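Local coordinates for protein acyl-CoA dehydrogenase (Geobacillus kaustophilus, PDB 2PG0) that probably catalyses FAD-dependent alpha,beta-dehydrogenation of thioester-bound acyl chains, as a four-chain member of the acyl-CoA dehydrogenase family, at residues 24-27 against 28-32; 47-50 against 51-54; 8-11 against 12-16; 257-260 against 261-265. All blocks are in the same frame, centred on the assembly; numbering follows the deposited sequence.

Contact 1. Residues 24-27 against 28-32; sequences FLEK and EAYPH
Glu28 CG lies over one face of the Phe24 ring, a CH-pi contact 4.0 Å from the ring centroid and displaced toward the CE1 rim. Phe24 CG stands anti to its own backbone N (chi1 174°), which swings the ring forward along the helix to the next turn. Glu28 CG, beside its backbone N (chi1 -61°), is thereby set over the ring, and a bend at chi2 turns the carboxylate away beyond it. There Glu28 OE1 forms a salt bridge with Lys49 of helix 44-52; Lys27, alongside, brings its NZ only to 4.3 Å from Glu28 OE2, beyond salt-bridge range. Were Phe24 an alanine, the methylenes of Glu28 would probably lose the face they rest on, and its carboxylate would be less firmly aimed at Lys49. The pair sits on the last turn of helix 12-28 in the all-helical N-terminal domain of the acyl-CoA dehydrogenase fold. Leu25 O closes this turn by accepting from two successive amides, Ala29 N at 2.9 Å and Tyr30 N at 3.0 Å, which arrive from opposite faces of its carbonyl plane. Among the side chains, Leu25 CD2 packs on Ala29 CB at 3.7 Å, and Leu25 CB meets the Tyr30 ring at CE1. Pro31 CG passes 3.3 Å from Glu26 O as the chain turns toward helix 33-39. Further out, Leu25 and Tyr30 both rest on Val84 of helix 71-84, while Phe24 meets Phe55 edge-to-face.

Contact 2. Residues 47-50 against 51-54; sequences WAKM and GENG
With CG placed beside its own backbone N (chi1 -78°) and the amide turned across the chain, Asn53 folds its side chain back onto the carbonyl of Lys49. Glu52 takes a different course: its CG sits between the backbone N and the carbonyl carbon (chi1 78°), which carries the extended chain back alongside Lys49, with Glu52 CG 3.4 Å from Lys49 O. These residues end helix 44-52 in a Schellman motif, closed by Gly54 with positive phi, a backbone conformation that favours glycine. Before the turn, regular helical bonds run from Gly51 N to Trp47 O at 2.8 Å and from Glu52 N to Ala48 O at 3.0 Å. The bond from Asn53 N to Met50 O is weak by comparison. Gly54 N bonds back to Gly51 O.

The outer side of the turn bears the charged groups, and Lys49 NZ reaches Glu28 on helix 12-28 in a salt bridge. The inner side carries Met50, which packs on Phe21 and Phe24 of that helix and on Ile91 of helix 89-105. Trp47 meets His94 edge-to-face, its side chain about 8 Å from that of the FAD-binding Thr162. At the close of the turn Asn53 grips Lys49 O twice, from opposite faces of its carbonyl plane: by the backbone N at 3.2 Å and by ND2 at 2.8 Å, the latter bond nearly straight at 173°.

Contact 3. Residues 8-11 against 12-16; sequences RYLR and EEHHM
Three hydrogen bonds join Arg11, at the N-cap position, to the first turn of helix 12-28. The straightest runs from Arg11 N to the side chain of His14, whose ND1 accepts at 3.0 Å with an angle of 174°, the donor lying at the ring edge close to its plane. The imidazole is brought there by a CG anti to the carbonyl carbon (chi1 -60°), which turns the ring back toward the start of the helix. Arg11 O accepts from His15 N at 3.2 Å and, weakly, from His14 N. His14 NE2 is hydrogen-bonded to Asp70 OD1. A leucine at His14 is likely to leave both Arg11 N and Asp70 OD1 without the ring that joins them.

Charged groups run alongside. Arg11 and Glu13 extend the same way, with Arg11 CD 3.3 Å from Glu13 OE2, yet Arg11 NH1 stays 4.1 Å from that oxygen, beyond a salt bridge. Glu13 OE1 is instead hydrogen-bonded to Tyr73 of helix 71-84.

Van der Waals contacts complete the set. His14 CE1 lies over a face of the Arg11 guanidinium, 3.4 Å from Arg11 NH1, the two planes 54° apart. Leu10 CD2 packs on His14 CB at 3.7 Å, and Leu10 also touches Val76 of helix 71-84. The turn opens the first helix of the N-terminal helical domain, and Tyr9 of the preceding loop packs on helices 71-84 and 285-313, its OH hydrogen-bonded to Asp306.

Because His14 ND1 accepts from a backbone N-H, the proton of a neutral ring would be expected on NE2, facing Asp70, which is likely to strengthen ND1 as an acceptor.

Contact 4. Residues 257-260 against 261-265; sequences QTAA and EVMFS
Gln257 NE2 donates to Glu261 OE2 one helical turn on, a hydrogen bond of 3.0 Å that is almost straight at 176°. The acceptor lies in the plane of the Gln257 amide, whereas the donor comes in from above the Glu261 carboxylate plane, consistent with the 73° between the two flat groups. The bend of Gln257 at chi2 (63°) turns its amide toward the extended glutamate. Both ends have further partners on helix 285-313: Glu261 OE2 forms a salt bridge with Arg302, and Gln257 NE2 also donates to Ile298 O, so the buried amide nitrogen is engaged twice.

Around this pair the backbone keeps regular alpha-helical bonds, among them Glu261 N to Gln257 O at 3.1 Å and Val262 N to Thr258 O at 2.9 Å. Thr258 OG1 turns back to the carbonyl of Ile254. Val262 CG2 comes within 3.2 Å of Thr258 O, and Met263, bent at chi3, curls its CE back to 3.5 Å from Ala259 O, with Ala259 CB a looser 4.3 Å from that methyl.

The segment belongs to helix 237-273 of the C-terminal helical domain and is enclosed by several others. Helix 71-84 of the N-terminal domain packs on Thr258 and Ala259, helix 319-343 on Ala260 and Met263, and helix 354-361 on Val262 and Met263. Phe264 lies against helix 285-313 and against Leu383 of a second subunit.

Overall arrangement
Contacts 3 and 1 mark the two ends of helix 12-28, their centres 23 Å apart. Contact 2 ends the neighbouring helix 44-52 and touches contact 1 directly, through the Glu28–Lys49 salt bridge, where Glu28 OE1 is 2.9 Å from Lys49 NZ, and through Phe24 CE2, 3.5 Å from Met50 SD. Contact 4, on helix 237-273 of the C-terminal domain, touches none of the others, but helix 71-84 packs against contacts 1, 3 and 4, and Arg302 meets both Tyr9 and Glu261. Relative to bound FAD, the side chain of Trp47 in contact 2 is about 11 Å away and that of Ala259 in contact 4 about 14 Å.

Contact 1. Residues 24-27 against 28-32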
loop_
_atom_site.group_PDB
_atom_site.type_symbol
_atom_site.label_atom_id
_atom_site.label_comp_id
_atom_site.label_asym_id
_atom_site.label_seq_id
_atom_site.Cartn_x
_atom_site.Cartn_y
_atom_site.Cartn_z
ATOM N N PHE A 24 -20.050 13.733 -32.768
ATOM C CA PHE A 24 -19.218 14.879 -33.121
ATOM C C PHE A 24 -17.726 14.560 -32.918
ATOM O O PHE A 24 -16.903 14.781 -33.815
ATOM C CB PHE A 24 -19.642 16.102 -32.303
ATOM C CG PHE A 24 -18.764 17.304 -32.487
ATOM C CD1 PHE A 24 -18.957 18.170 -33.566
ATOM C CD2 PHE A 24 -17.750 17.588 -31.573
ATOM C CE1 PHE A 24 -18.146 19.291 -33.734
ATOM C CE2 PHE A 24 -16.933 18.707 -31.735
ATOM C CZ PHE A 24 -17.131 19.566 -32.819
ATOM N N LEU A 25 -17.393 14.024 -31.748
ATOM C CA LEU A 25 -15.998 13.722 -31.406
ATOM C C LEU A 25 -15.395 12.603 -32.246
ATOM O O LEU A 25 -14.198 12.617 -32.544
ATOM C CB LEU A 25 -15.870 13.376 -29.914
ATOM C CG LEU A 25 -16.222 14.490 -28.924
ATOM C CD1 LEU A 25 -16.104 13.955 -27.495
ATOM C CD2 LEU A 25 -15.337 15.722 -29.129
ATOM N N GLU A 26 -16.217 11.624 -32.616
ATOM C CA GLU A 26 -15.748 10.522 -33.452
ATOM C C GLU A 26 -15.209 11.013 -34.797
ATOM O O GLU A 26 -14.303 10.403 -35.363
ATOM C CB GLU A 26 -16.834 9.456 -33.635
ATOM C CG GLU A 26 -16.859 8.440 -32.480
ATOM C CD GLU A 26 -18.123 7.581 -32.441
ATOM O OE1 GLU A 26 -19.040 7.807 -33.266
ATOM O OE2 GLU A 26 -18.203 6.675 -31.571
ATOM N N LYS A 27 -15.765 12.121 -35.289
ATOM C CA LYS A 27 -15.281 12.749 -36.518
ATOM C C LYS A 27 -14.177 13.788 -36.270
ATOM O O LYS A 27 -13.161 13.794 -36.968
ATOM C CB LYS A 27 -16.438 13.400 -37.274
ATOM C CG LYS A 27 -16.008 14.116 -38.557
ATOM C CD LYS A 27 -17.187 14.636 -39.360
ATOM C CE LYS A 27 -17.885 15.805 -38.674
ATOM N NZ LYS A 27 -19.083 16.245 -39.459
ATOM N N GLU A 28 -14.392 14.655 -35.277
ATOM C CA GLU A 28 -13.576 15.862 -35.093
ATOM C C GLU A 28 -12.398 15.752 -34.126
ATOM O O GLU A 28 -11.476 16.578 -34.185
ATOM C CB GLU A 28 -14.453 17.042 -34.659
ATOM C CG GLU A 28 -15.536 17.444 -35.652
ATOM C CD GLU A 28 -14.996 18.142 -36.897
ATOM O OE1 GLU A 28 -13.766 18.300 -37.030
ATOM O OE2 GLU A 28 -15.815 18.546 -37.744
ATOM N N ALA A 29 -12.419 14.752 -33.254
ATOM C CA ALA A 29 -11.433 14.683 -32.168
ATOM C C ALA A 29 -10.614 13.399 -32.157
ATOM O O ALA A 29 -9.378 13.443 -32.209
ATOM C CB ALA A 29 -12.120 14.906 -30.815
ATOM N N TYR A 30 -11.296 12.256 -32.084
ATOM C CA TYR A 30 -10.616 10.965 -31.985
ATOM C C TYR A 30 -9.543 10.746 -33.073
ATOM O O TYR A 30 -8.408 10.370 -32.754
ATOM C CB TYR A 30 -11.630 9.811 -31.983
ATOM C CG TYR A 30 -12.289 9.540 -30.649
ATOM C CD1 TYR A 30 -13.585 9.992 -30.384
ATOM C CD2 TYR A 30 -11.627 8.816 -29.660
ATOM C CE1 TYR A 30 -14.202 9.725 -29.169
ATOM C CE2 TYR A 30 -12.231 8.554 -28.439
ATOM C CZ TYR A 30 -13.518 9.013 -28.200
ATOM O OH TYR A 30 -14.131 8.753 -27.003
ATOM N N PRO A 31 -9.892 10.988 -34.356
ATOM C CA PRO A 31 -8.884 10.698 -35.381
ATOM C C PRO A 31 -7.770 11.738 -35.490
ATOM O O PRO A 31 -6.728 11.440 -36.093
ATOM C CB PRO A 31 -9.690 10.683 -36.688
ATOM C CG PRO A 31 -11.143 10.867 -36.308
ATOM C CD PRO A 31 -11.146 11.487 -34.951
ATOM N N HIS A 32 -7.999 12.932 -34.942
ATOM C CA HIS A 32 -7.072 14.076 -35.032
ATOM C C HIS A 32 -6.151 14.198 -33.810
ATOM O O HIS A 32 -5.173 14.950 -33.841
ATOM C CB HIS A 32 -7.847 15.397 -35.094
ATOM C CG HIS A 32 -8.720 15.560 -36.299
ATOM N ND1 HIS A 32 -8.402 16.415 -37.333
ATOM C CD2 HIS A 32 -9.922 15.019 -36.613
ATOM C CE1 HIS A 32 -9.364 16.382 -38.239
ATOM N NE2 HIS A 32 -10.293 15.533 -37.832
#

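Contact 2. Residues 47-50 against 51-54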
loop_
_atom_site.group_PDB
_atom_site.type_symbol
_atom_site.label_atom_id
_atom_site.label_comp_id
_atom_site.label_asym_id
_atom_site.label_seq_id
_atom_site.Cartn_x
_atom_site.Cartn_y
_atom_site.Cartn_z
ATOM N N TRP A 47 -12.268 24.592 -31.532
ATOM C CA TRP A 47 -13.080 25.398 -30.619
ATOM C C TRP A 47 -14.266 26.064 -31.330
ATOM O O TRP A 47 -15.374 26.127 -30.786
ATOM C CB TRP A 47 -12.215 26.479 -29.977
ATOM C CG TRP A 47 -11.269 25.964 -28.924
ATOM C CD1 TRP A 47 -10.082 25.319 -29.123
ATOM C CD2 TRP A 47 -11.432 26.077 -27.505
ATOM N NE1 TRP A 47 -9.494 25.017 -27.907
ATOM C CE2 TRP A 47 -10.302 25.477 -26.901
ATOM C CE3 TRP A 47 -12.424 26.631 -26.685
ATOM C CZ2 TRP A 47 -10.139 25.415 -25.513
ATOM C CZ3 TRP A 47 -12.266 26.566 -25.306
ATOM C CH2 TRP A 47 -11.125 25.964 -24.736
ATOM N N ALA A 48 -14.012 26.564 -32.541
ATOM C CA ALA A 48 -15.050 27.196 -33.353
ATOM C C ALA A 48 -16.161 26.194 -33.674
ATOM O O ALA A 48 -17.344 26.539 -33.631
ATOM C CB ALA A 48 -14.450 27.761 -34.632
ATOM N N LYS A 49 -15.772 24.961 -34.003
ATOM C CA LYS A 49 -16.734 23.889 -34.264
ATOM C C LYS A 49 -17.507 23.530 -32.998
ATOM O O LYS A 49 -18.717 23.326 -33.041
ATOM C CB LYS A 49 -16.035 22.653 -34.836
ATOM C CG LYS A 49 -15.525 22.834 -36.265
ATOM C CD LYS A 49 -14.517 21.744 -36.597
ATOM C CE LYS A 49 -14.068 21.801 -38.036
ATOM N NZ LYS A 49 -12.960 20.825 -38.281
ATOM N N MET A 50 -16.806 23.464 -31.866
ATOM C CA MET A 50 -17.461 23.235 -30.580
ATOM C C MET A 50 -18.509 24.320 -30.292
ATOM O O MET A 50 -19.631 24.017 -29.868
ATOM C CB MET A 50 -16.418 23.157 -29.453
ATOM C CG MET A 50 -15.608 21.849 -29.432
ATOM S SD MET A 50 -16.433 20.388 -28.724
ATOM C CE MET A 50 -16.416 20.845 -26.978
ATOM N N GLY A 51 -18.151 25.576 -30.539
ATOM C CA GLY A 51 -19.037 26.699 -30.261
ATOM C C GLY A 51 -20.281 26.706 -31.129
ATOM O O GLY A 51 -21.392 26.935 -30.634
ATOM N N GLU A 52 -20.100 26.438 -32.421
ATOM C CA GLU A 52 -21.216 26.486 -33.372
ATOM C C GLU A 52 -22.213 25.340 -33.160
ATOM O O GLU A 52 -23.393 25.461 -33.504
ATOM C CB GLU A 52 -20.708 26.552 -34.821
ATOM C CG GLU A 52 -20.225 25.236 -35.404
ATOM C CD GLU A 52 -19.456 25.402 -36.715
ATOM O OE1 GLU A 52 -19.116 26.549 -37.084
ATOM O OE2 GLU A 52 -19.179 24.376 -37.374
ATOM N N ASN A 53 -21.736 24.253 -32.557
ATOM C CA ASN A 53 -22.560 23.090 -32.270
ATOM C C ASN A 53 -23.195 23.132 -30.871
ATOM O O ASN A 53 -23.934 22.221 -30.491
ATOM C CB ASN A 53 -21.749 21.807 -32.487
ATOM C CG ASN A 53 -21.616 21.438 -33.960
ATOM O OD1 ASN A 53 -22.503 20.804 -34.534
ATOM N ND2 ASN A 53 -20.508 21.831 -34.576
ATOM N N GLY A 54 -22.910 24.200 -30.122
ATOM C CA GLY A 54 -23.513 24.433 -28.801
ATOM C C GLY A 54 -22.822 23.726 -27.640
ATOM O O GLY A 54 -23.402 23.587 -26.558
#

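Contact 3. Residues 8-11 against 12-16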
loop_
_atom_site.group_PDB
_atom_site.type_symbol
_atom_site.label_atom_id
_atom_site.label_comp_id
_atom_site.label_asym_id
_atom_site.label_seq_id
_atom_site.Cartn_x
_atom_site.Cartn_y
_atom_site.Cartn_z
ATOM N N ARG A 8 -28.598 9.503 -10.475
ATOM C CA ARG A 8 -29.864 10.187 -10.707
ATOM C C ARG A 8 -29.788 11.507 -11.464
ATOM O O ARG A 8 -30.826 12.075 -11.777
ATOM C CB ARG A 8 -30.587 10.428 -9.377
ATOM C CG ARG A 8 -30.792 9.184 -8.543
ATOM C CD ARG A 8 -31.871 9.387 -7.493
ATOM N NE ARG A 8 -31.739 8.414 -6.410
ATOM C CZ ARG A 8 -32.755 7.879 -5.737
ATOM N NH1 ARG A 8 -34.010 8.214 -6.020
ATOM N NH2 ARG A 8 -32.509 6.999 -4.771
ATOM N N TYR A 9 -28.591 12.013 -11.743
ATOM C CA TYR A 9 -28.498 13.328 -12.382
ATOM C C TYR A 9 -28.656 13.281 -13.905
ATOM O O TYR A 9 -28.824 14.321 -14.536
ATOM C CB TYR A 9 -27.230 14.094 -11.969
ATOM C CG TYR A 9 -25.929 13.399 -12.300
ATOM C CD1 TYR A 9 -25.317 13.578 -13.539
ATOM C CD2 TYR A 9 -25.300 12.567 -11.366
ATOM C CE1 TYR A 9 -24.122 12.943 -13.851
ATOM C CE2 TYR A 9 -24.096 11.932 -11.668
ATOM C CZ TYR A 9 -23.516 12.122 -12.913
ATOM O OH TYR A 9 -22.331 11.493 -13.233
ATOM N N LEU A 10 -28.601 12.085 -14.486
ATOM C CA LEU A 10 -28.768 11.938 -15.932
ATOM C C LEU A 10 -30.171 11.465 -16.278
ATOM O O LEU A 10 -30.636 10.441 -15.768
ATOM C CB LEU A 10 -27.740 10.969 -16.522
ATOM C CG LEU A 10 -26.250 11.304 -16.380
ATOM C CD1 LEU A 10 -25.395 10.143 -16.859
ATOM C CD2 LEU A 10 -25.866 12.602 -17.110
ATOM N N ARG A 11 -30.843 12.218 -17.144
ATOM C CA ARG A 11 -32.107 11.758 -17.711
ATOM C C ARG A 11 -31.953 11.450 -19.199
ATOM O O ARG A 11 -30.872 11.620 -19.766
ATOM C CB ARG A 11 -33.235 12.747 -17.428
ATOM C CG ARG A 11 -32.994 14.170 -17.880
ATOM C CD ARG A 11 -34.028 15.109 -17.255
ATOM N NE ARG A 11 -33.748 15.332 -15.839
ATOM C CZ ARG A 11 -33.117 16.399 -15.354
ATOM N NH1 ARG A 11 -32.703 17.369 -16.166
ATOM N NH2 ARG A 11 -32.901 16.498 -14.048
ATOM N N GLU A 12 -33.030 10.984 -19.827
ATOM C CA GLU A 12 -32.981 10.606 -21.238
ATOM C C GLU A 12 -32.347 11.677 -22.135
ATOM O O GLU A 12 -31.549 11.345 -23.009
ATOM C CB GLU A 12 -34.368 10.188 -21.751
ATOM C CG GLU A 12 -34.345 9.380 -23.057
ATOM C CD GLU A 12 -33.442 8.142 -23.012
ATOM O OE1 GLU A 12 -33.347 7.486 -21.951
ATOM O OE2 GLU A 12 -32.831 7.813 -24.052
ATOM N N GLU A 13 -32.686 12.950 -21.908
ATOM C CA GLU A 13 -32.119 14.058 -22.691
ATOM C C GLU A 13 -30.578 14.115 -22.643
ATOM O O GLU A 13 -29.929 14.454 -23.640
ATOM C CB GLU A 13 -32.731 15.404 -22.284
ATOM C CG GLU A 13 -32.208 15.982 -20.974
ATOM C CD GLU A 13 -33.008 17.161 -20.479
ATOM O OE1 GLU A 13 -32.516 18.305 -20.588
ATOM O OE2 GLU A 13 -34.133 16.942 -19.977
ATOM N N HIS A 14 -30.010 13.779 -21.484
ATOM C CA HIS A 14 -28.554 13.747 -21.309
ATOM C C HIS A 14 -27.958 12.548 -22.034
ATOM O O HIS A 14 -26.850 12.625 -22.569
ATOM C CB HIS A 14 -28.177 13.724 -19.820
ATOM C CG HIS A 14 -28.661 14.916 -19.053
ATOM N ND1 HIS A 14 -29.682 14.845 -18.130
ATOM C CD2 HIS A 14 -28.275 16.214 -19.084
ATOM C CE1 HIS A 14 -29.895 16.044 -17.617
ATOM N NE2 HIS A 14 -29.056 16.892 -18.179
ATOM N N HIS A 15 -28.706 11.445 -22.060
ATOM C CA HIS A 15 -28.280 10.239 -22.762
ATOM C C HIS A 15 -28.259 10.425 -24.273
ATOM O O HIS A 15 -27.316 9.983 -24.926
ATOM C CB HIS A 15 -29.137 9.033 -22.360
ATOM C CG HIS A 15 -28.969 8.639 -20.926
ATOM N ND1 HIS A 15 -30.034 8.475 -20.065
ATOM C CD2 HIS A 15 -27.855 8.406 -20.193
ATOM C CE1 HIS A 15 -29.582 8.140 -18.869
ATOM N NE2 HIS A 15 -28.264 8.091 -18.920
ATOM N N MET A 16 -29.280 11.089 -24.820
ATOM C CA MET A 16 -29.268 11.411 -26.253
ATOM C C MET A 16 -28.199 12.455 -26.576
ATOM O O MET A 16 -27.547 12.369 -27.618
ATOM C CB MET A 16 -30.648 11.792 -26.831
ATOM C CG MET A 16 -31.691 12.363 -25.890
ATOM S SD MET A 16 -33.389 12.347 -26.580
ATOM C CE MET A 16 -33.898 10.653 -26.316
#

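Contact 4. Residues 257-260 against 261-265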
loop_
_atom_site.group_PDB
_atom_site.type_symbol
_atom_site.label_atom_id
_atom_site.label_comp_id
_atom_site.label_asym_id
_atom_site.label_seq_id
_atom_site.Cartn_x
_atom_site.Cartn_y
_atom_site.Cartn_z
ATOM N N GLN A 257 -11.708 10.190 -12.885
ATOM C CA GLN A 257 -12.567 9.010 -12.793
ATOM C C GLN A 257 -12.730 8.392 -14.184
ATOM O O GLN A 257 -12.566 7.183 -14.364
ATOM C CB GLN A 257 -13.933 9.370 -12.189
ATOM C CG GLN A 257 -14.918 8.197 -12.074
ATOM C CD GLN A 257 -14.435 7.094 -11.153
ATOM O OE1 GLN A 257 -13.799 7.351 -10.122
ATOM N NE2 GLN A 257 -14.724 5.852 -11.528
ATOM N N THR A 258 -13.042 9.242 -15.159
ATOM C CA THR A 258 -13.162 8.808 -16.556
ATOM C C THR A 258 -11.861 8.206 -17.108
ATOM O O THR A 258 -11.889 7.188 -17.808
ATOM C CB THR A 258 -13.624 9.964 -17.455
ATOM O OG1 THR A 258 -14.832 10.509 -16.927
ATOM C CG2 THR A 258 -13.891 9.463 -18.868
ATOM N N ALA A 259 -10.731 8.835 -16.792
ATOM C CA ALA A 259 -9.419 8.347 -17.236
ATOM C C ALA A 259 -9.156 6.937 -16.709
ATOM O O ALA A 259 -8.705 6.069 -17.456
ATOM C CB ALA A 259 -8.309 9.306 -16.805
ATOM N N ALA A 260 -9.462 6.712 -15.429
ATOM C CA ALA A 260 -9.332 5.388 -14.805
ATOM C C ALA A 260 -10.203 4.344 -15.524
ATOM O O ALA A 260 -9.741 3.237 -15.829
ATOM C CB ALA A 260 -9.703 5.461 -13.329
ATOM N N GLU A 261 -11.458 4.710 -15.781
ATOM C CA GLU A 261 -12.413 3.845 -16.501
ATOM C C GLU A 261 -11.907 3.480 -17.898
ATOM O O GLU A 261 -11.993 2.314 -18.314
ATOM C CB GLU A 261 -13.801 4.507 -16.555
ATOM C CG GLU A 261 -14.545 4.457 -15.215
ATOM C CD GLU A 261 -15.678 5.480 -15.075
ATOM O OE1 GLU A 261 -15.885 6.315 -15.981
ATOM O OE2 GLU A 261 -16.366 5.454 -14.035
ATOM N N VAL A 262 -11.373 4.471 -18.607
ATOM C CA VAL A 262 -10.764 4.264 -19.933
ATOM C C VAL A 262 -9.569 3.321 -19.854
ATOM O O VAL A 262 -9.457 2.377 -20.643
ATOM C CB VAL A 262 -10.338 5.611 -20.601
ATOM C CG1 VAL A 262 -9.489 5.369 -21.861
ATOM C CG2 VAL A 262 -11.571 6.455 -20.941
ATOM N N MET A 263 -8.669 3.584 -18.908
ATOM C CA MET A 263 -7.464 2.770 -18.761
ATOM C C MET A 263 -7.780 1.320 -18.373
ATOM O O MET A 263 -7.117 0.383 -18.846
ATOM C CB MET A 263 -6.483 3.429 -17.774
ATOM C CG MET A 263 -5.734 4.613 -18.395
ATOM S SD MET A 263 -4.456 5.379 -17.333
ATOM C CE MET A 263 -5.500 6.161 -16.104
ATOM N N PHE A 264 -8.800 1.136 -17.536
ATOM C CA PHE A 264 -9.256 -0.204 -17.163
ATOM C C PHE A 264 -9.747 -0.968 -18.396
ATOM O O PHE A 264 -9.380 -2.127 -18.610
ATOM C CB PHE A 264 -10.350 -0.127 -16.091
ATOM C CG PHE A 264 -10.932 -1.460 -15.725
ATOM C CD1 PHE A 264 -10.297 -2.273 -14.800
ATOM C CD2 PHE A 264 -12.110 -1.910 -16.325
ATOM C CE1 PHE A 264 -10.832 -3.517 -14.463
ATOM C CE2 PHE A 264 -12.652 -3.157 -15.997
ATOM C CZ PHE A 264 -12.012 -3.956 -15.063
ATOM N N SER A 265 -10.563 -0.301 -19.209
ATOM C CA SER A 265 -11.103 -0.910 -20.427
ATOM C C SER A 265 -9.982 -1.323 -21.385
ATOM O O SER A 265 -10.009 -2.422 -21.939
ATOM C CB SER A 265 -12.090 0.031 -21.119
ATOM O OG SER A 265 -12.614 -0.592 -22.285
#